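Long-range contacts in early endosome antigen 1 (Homo sapiens, PDB 3MJH), which probably tethers early endosomes for fusion, its C2H2 zinc finger probably serving to recognise the small GTPase Rab5: residues C8-K13 with K23-V28; E4-P9 with G16-L21. One frame throughout, in Å; residues are numbered along the deposited sequence.

Contact 1: residues C8-K13 with K23-V28; sequences CPQCMK and KHYEAV. With ZN (zinc ion), chain G.
C8, C11 and H24 converge on one zinc ion, and that shared metal, with no direct hydrogen bond between the segments, ties the C8-K13 loop to the K23-V28 helix. C8 SG lies 2.3 Å from the zinc, C11 SG also 2.3 Å, and H24 NE2 2.0 Å; H29, just beyond the helical segment, completes the tetrad. The tight part is on the C8 side. Swung anti to its backbone N (chi1 174°), C8 SG sits in the plane of the imidazole at its edge, 3.4 Å from H24 NE2, while Y25 CD1 lies 4.0 Å from C8 SG. Farther out the packing thins. Q10 CG meets the hydroxyl end of the Y25 ring, 3.9 Å from CE1, its amide plane steeply inclined to the ring, and the Y25 hydroxyl is hydrogen-bonded to a basic side chain of the partner protein. The exposed K13 touches H24 with its aliphatic part alone, CD 3.7 Å from CE1, before its end turns away. Within the loop, Q10 N and K13 N each direct a weak hydrogen bond to a cysteine sulfur, of C8 and C11 respectively. This is the CxxC half of a Cys2His2 site, where such N-H groups would help to offset the negative charge that two metal-bound thiolates probably carry.

Contact 2: residues E4-P9 with G16-L21; sequences EGFICP and GSADEL. With ZN (zinc ion), chain G.
F6 and L21 reach across to the opposite segment through different first torsions: F6 turns CG anti to its carbonyl carbon (chi1 -52°), which lays the ring against the start of the helix, whereas L21 sets CG anti to its backbone N (chi1 177°) and spreads its two methyls over the F6-C8 backbone. One face of the phenyl ring rests on the S17-A18 peptide. A18 N stands 3.5 Å above the plane of the F6 ring, over its centre, and the carbonyl carbon of S17 lies toward the rim. Beside this peptide, A18 CB meets F6 CE1 at 3.7 Å. The branches of L21 divide the work: CD2 lies 3.7 Å from F6 C and likewise close to I7 O, while CD1 is 3.7 Å from the CA of C8, itself a zinc ligand. In sequence this is the pattern of the classical beta-beta-alpha zinc finger, with an aromatic residue two places before the first cysteine and a leucine three before the first histidine; L15 of strand 14-15, which packs on L21 and bonds to F6 through the backbone, occupies the middle hydrophobic position of that pattern. The chain corners at F6, the centre of an inverse gamma turn closed by a weak bond from I7 N to G5 O. The helix start is fixed by S17 at the N-cap: its OG accepts from E20 N at 3.0 Å, with a nearly straight N-H...O angle of 164°. E20 in turn reaches back through OE1 to take a weak bond from G16 N. E4 and G5 pair in an antiparallel ladder with a strand of the partner protein, whose apolar and aromatic side chains pack on F6 and L21 respectively.

How the contacts relate
The two contacts show how a domain of 34 residues does without a large core: metal and hydrophobic cluster lie side by side, and the centres of the two contacts lie about 8 Å apart. Both begin in the loop ahead of strand 14-15 and end on or at the entry to helix 18-28. Contact 2 uses the earlier part of each, contact 1 the later, and they overlap at C8 and P9. The earlier loop residues meet the start of the helix and the later ones its C-terminal half. I7 CG2 also packs on M12 O, linking the two loop segments. The partner protein touches both contacts, consistent with a finger specialised for protein recognition.

Contact 1: residues C8-K13 with K23-V28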
loop_
_atom_site.group_PDB
_atom_site.type_symbol
_atom_site.label_atom_id
_atom_site.label_comp_id
_atom_site.label_asym_id
_atom_site.label_seq_id
_atom_site.Cartn_x
_atom_site.Cartn_y
_atom_site.Cartn_z
ATOM N N CYS B 8 -11.948 3.664 -10.840
ATOM C CA CYS B 8 -12.242 4.826 -10.017
ATOM C C CYS B 8 -12.488 4.364 -8.587
ATOM O O CYS B 8 -13.413 3.590 -8.347
ATOM C CB CYS B 8 -13.460 5.578 -10.556
ATOM S SG CYS B 8 -13.987 6.919 -9.493
ATOM N N PRO B 9 -11.645 4.801 -7.638
ATOM C CA PRO B 9 -11.865 4.384 -6.242
ATOM C C PRO B 9 -13.185 4.869 -5.607
ATOM O O PRO B 9 -13.621 4.301 -4.606
ATOM C CB PRO B 9 -10.645 4.938 -5.500
ATOM C CG PRO B 9 -10.111 6.009 -6.362
ATOM C CD PRO B 9 -10.437 5.635 -7.784
ATOM N N GLN B 10 -13.825 5.877 -6.202
ATOM C CA GLN B 10 -15.067 6.435 -5.662
ATOM C C GLN B 10 -16.330 5.656 -6.025
ATOM O O GLN B 10 -17.222 5.469 -5.185
ATOM C CB GLN B 10 -15.218 7.898 -6.085
ATOM C CG GLN B 10 -14.434 8.863 -5.224
ATOM C CD GLN B 10 -15.167 9.207 -3.939
ATOM O OE1 GLN B 10 -16.317 9.650 -3.971
ATOM N NE2 GLN B 10 -14.505 9.008 -2.803
ATOM N N CYS B 11 -16.430 5.226 -7.277
ATOM C CA CYS B 11 -17.608 4.477 -7.705
ATOM C C CYS B 11 -17.269 3.116 -8.295
ATOM O O CYS B 11 -18.152 2.396 -8.738
ATOM C CB CYS B 11 -18.451 5.305 -8.683
ATOM S SG CYS B 11 -17.633 5.643 -10.230
ATOM N N MET B 12 -15.989 2.756 -8.276
ATOM C CA MET B 12 -15.514 1.477 -8.826
ATOM C C MET B 12 -15.696 1.351 -10.348
ATOM O O MET B 12 -15.474 0.284 -10.902
ATOM C CB MET B 12 -16.149 0.271 -8.112
ATOM C CG MET B 12 -16.061 0.275 -6.587
ATOM S SD MET B 12 -14.404 0.530 -5.949
ATOM C CE MET B 12 -14.536 -0.164 -4.310
ATOM N N LYS B 13 -16.101 2.433 -11.016
ATOM C CA LYS B 13 -16.162 2.442 -12.487
ATOM C C LYS B 13 -14.790 2.074 -13.071
ATOM O O LYS B 13 -13.755 2.626 -12.671
ATOM C CB LYS B 13 -16.649 3.807 -13.010
ATOM C CG LYS B 13 -17.001 3.853 -14.495
ATOM C CD LYS B 13 -17.875 5.070 -14.803
ATOM C CE LYS B 13 -18.052 5.295 -16.306
ATOM N NZ LYS B 13 -18.794 4.185 -16.986
ATOM N N LYS B 23 -10.208 12.090 -16.567
ATOM C CA LYS B 23 -11.393 12.717 -17.154
ATOM C C LYS B 23 -12.652 12.377 -16.357
ATOM O O LYS B 23 -13.381 13.277 -15.929
ATOM C CB LYS B 23 -11.584 12.288 -18.620
ATOM C CG LYS B 23 -10.742 13.050 -19.640
ATOM C CD LYS B 23 -10.965 12.530 -21.080
ATOM C CE LYS B 23 -10.155 13.364 -22.092
ATOM N NZ LYS B 23 -10.393 12.987 -23.525
ATOM N N HIS B 24 -12.916 11.080 -16.178
ATOM C CA HIS B 24 -14.094 10.634 -15.437
ATOM C C HIS B 24 -14.142 11.258 -14.046
ATOM O O HIS B 24 -15.151 11.841 -13.668
ATOM C CB HIS B 24 -14.138 9.108 -15.318
ATOM C CG HIS B 24 -14.967 8.628 -14.164
ATOM N ND1 HIS B 24 -16.341 8.535 -14.225
ATOM C CD2 HIS B 24 -14.619 8.259 -12.907
ATOM C CE1 HIS B 24 -16.804 8.113 -13.060
ATOM N NE2 HIS B 24 -15.779 7.939 -12.244
ATOM N N TYR B 25 -13.046 11.139 -13.297
ATOM C CA TYR B 25 -12.984 11.634 -11.915
ATOM C C TYR B 25 -13.295 13.132 -11.814
ATOM O O TYR B 25 -14.072 13.555 -10.959
ATOM C CB TYR B 25 -11.619 11.338 -11.279
ATOM C CG TYR B 25 -11.623 11.419 -9.763
ATOM C CD1 TYR B 25 -11.767 10.268 -8.990
ATOM C CD2 TYR B 25 -11.500 12.643 -9.108
ATOM C CE1 TYR B 25 -11.772 10.325 -7.599
ATOM C CE2 TYR B 25 -11.524 12.721 -7.720
ATOM C CZ TYR B 25 -11.652 11.551 -6.971
ATOM O OH TYR B 25 -11.669 11.609 -5.607
ATOM N N GLU B 26 -12.686 13.933 -12.683
ATOM C CA GLU B 26 -12.897 15.385 -12.636
ATOM C C GLU B 26 -14.325 15.820 -13.015
ATOM O O GLU B 26 -14.822 16.852 -12.536
ATOM C CB GLU B 26 -11.860 16.112 -13.501
ATOM C CG GLU B 26 -10.448 16.111 -12.907
ATOM C CD GLU B 26 -10.381 16.738 -11.519
ATOM O OE1 GLU B 26 -9.747 16.131 -10.620
ATOM O OE2 GLU B 26 -10.958 17.834 -11.326
ATOM N N ALA B 27 -14.975 15.033 -13.863
ATOM C CA ALA B 27 -16.339 15.321 -14.294
ATOM C C ALA B 27 -17.388 14.914 -13.259
ATOM O O ALA B 27 -18.482 15.468 -13.225
ATOM C CB ALA B 27 -16.618 14.643 -15.616
ATOM N N VAL B 28 -17.100 13.924 -12.457
ATOM C CA VAL B 28 -18.093 13.406 -11.562
ATOM C C VAL B 28 -17.770 13.540 -10.103
ATOM O O VAL B 28 -18.626 13.792 -9.314
ATOM C CB VAL B 28 -18.294 11.968 -11.849
ATOM C CG1 VAL B 28 -19.168 11.373 -10.854
ATOM C CG2 VAL B 28 -18.830 11.812 -13.188
HETATM ZN ZN ZN G . -16.070 7.293 -10.319
#

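Contact 2: residues E4-P9 with G16-L21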
loop_
_atom_site.group_PDB
_atom_site.type_symbol
_atom_site.label_atom_id
_atom_site.label_comp_id
_atom_site.label_asym_id
_atom_site.label_seq_id
_atom_site.Cartn_x
_atom_site.Cartn_y
_atom_site.Cartn_z
ATOM N N GLU B 4 -8.741 -4.979 -11.118
ATOM C CA GLU B 4 -7.489 -4.292 -11.407
ATOM C C GLU B 4 -7.586 -3.525 -12.726
ATOM O O GLU B 4 -8.167 -4.002 -13.709
ATOM C CB GLU B 4 -6.318 -5.276 -11.458
ATOM C CG GLU B 4 -4.937 -4.598 -11.508
ATOM C CD GLU B 4 -3.838 -5.491 -12.060
ATOM O OE1 GLU B 4 -3.683 -6.622 -11.569
ATOM O OE2 GLU B 4 -3.116 -5.051 -12.984
ATOM N N GLY B 5 -7.002 -2.337 -12.734
ATOM C CA GLY B 5 -6.954 -1.505 -13.921
ATOM C C GLY B 5 -7.156 -0.073 -13.501
ATOM O O GLY B 5 -6.968 0.277 -12.323
ATOM N N PHE B 6 -7.569 0.753 -14.455
ATOM C CA PHE B 6 -7.885 2.138 -14.166
ATOM C C PHE B 6 -9.281 2.279 -13.544
ATOM O O PHE B 6 -10.184 2.903 -14.104
ATOM C CB PHE B 6 -7.655 3.002 -15.416
ATOM C CG PHE B 6 -6.277 2.822 -16.022
ATOM C CD1 PHE B 6 -5.149 3.366 -15.402
ATOM C CD2 PHE B 6 -6.108 2.086 -17.194
ATOM C CE1 PHE B 6 -3.876 3.194 -15.956
ATOM C CE2 PHE B 6 -4.845 1.906 -17.757
ATOM C CZ PHE B 6 -3.723 2.460 -17.143
ATOM N N ILE B 7 -9.431 1.687 -12.358
ATOM C CA ILE B 7 -10.667 1.751 -11.562
ATOM C C ILE B 7 -10.772 3.057 -10.785
ATOM O O ILE B 7 -9.815 3.496 -10.142
ATOM C CB ILE B 7 -10.757 0.596 -10.535
ATOM C CG1 ILE B 7 -10.599 -0.757 -11.223
ATOM C CG2 ILE B 7 -12.084 0.640 -9.772
ATOM C CD1 ILE B 7 -10.005 -1.791 -10.324
ATOM N N CYS B 8 -11.948 3.664 -10.840
ATOM C CA CYS B 8 -12.242 4.826 -10.017
ATOM C C CYS B 8 -12.488 4.364 -8.587
ATOM O O CYS B 8 -13.413 3.590 -8.347
ATOM C CB CYS B 8 -13.460 5.578 -10.556
ATOM S SG CYS B 8 -13.987 6.919 -9.493
ATOM N N PRO B 9 -11.645 4.801 -7.638
ATOM C CA PRO B 9 -11.865 4.384 -6.242
ATOM C C PRO B 9 -13.185 4.869 -5.607
ATOM O O PRO B 9 -13.621 4.301 -4.606
ATOM C CB PRO B 9 -10.645 4.938 -5.500
ATOM C CG PRO B 9 -10.111 6.009 -6.362
ATOM C CD PRO B 9 -10.437 5.635 -7.784
ATOM N N GLY B 16 -11.003 2.746 -19.457
ATOM C CA GLY B 16 -10.094 2.067 -20.379
ATOM C C GLY B 16 -8.664 2.555 -20.357
ATOM O O GLY B 16 -7.752 1.849 -20.788
ATOM N N SER B 17 -8.453 3.764 -19.858
ATOM C CA SER B 17 -7.110 4.324 -19.809
ATOM C C SER B 17 -6.977 5.225 -18.595
ATOM O O SER B 17 -7.973 5.562 -17.976
ATOM C CB SER B 17 -6.833 5.121 -21.083
ATOM O OG SER B 17 -7.634 6.281 -21.117
ATOM N N ALA B 18 -5.746 5.610 -18.267
ATOM C CA ALA B 18 -5.508 6.595 -17.215
ATOM C C ALA B 18 -6.195 7.920 -17.544
ATOM O O ALA B 18 -6.881 8.484 -16.699
ATOM C CB ALA B 18 -4.031 6.793 -16.984
ATOM N N ASP B 19 -6.043 8.393 -18.783
ATOM C CA ASP B 19 -6.649 9.663 -19.195
ATOM C C ASP B 19 -8.167 9.640 -19.048
ATOM O O ASP B 19 -8.757 10.607 -18.580
ATOM C CB ASP B 19 -6.254 10.040 -20.628
ATOM C CG ASP B 19 -6.751 11.427 -21.023
ATOM O OD1 ASP B 19 -6.525 12.385 -20.248
ATOM O OD2 ASP B 19 -7.367 11.562 -22.107
ATOM N N GLU B 20 -8.796 8.530 -19.434
ATOM C CA GLU B 20 -10.242 8.370 -19.249
ATOM C C GLU B 20 -10.640 8.387 -17.754
ATOM O O GLU B 20 -11.690 8.921 -17.401
ATOM C CB GLU B 20 -10.745 7.096 -19.938
ATOM C CG GLU B 20 -10.763 7.160 -21.478
ATOM C CD GLU B 20 -11.264 5.867 -22.130
ATOM O OE1 GLU B 20 -11.106 4.779 -21.539
ATOM O OE2 GLU B 20 -11.811 5.935 -23.252
ATOM N N LEU B 21 -9.793 7.806 -16.895
ATOM C CA LEU B 21 -9.985 7.860 -15.437
ATOM C C LEU B 21 -9.887 9.275 -14.870
ATOM O O LEU B 21 -10.764 9.687 -14.113
ATOM C CB LEU B 21 -9.014 6.909 -14.705
ATOM C CG LEU B 21 -8.992 6.851 -13.163
ATOM C CD1 LEU B 21 -10.399 6.763 -12.546
ATOM C CD2 LEU B 21 -8.149 5.679 -12.682
HETATM ZN ZN ZN G . -16.070 7.293 -10.319
#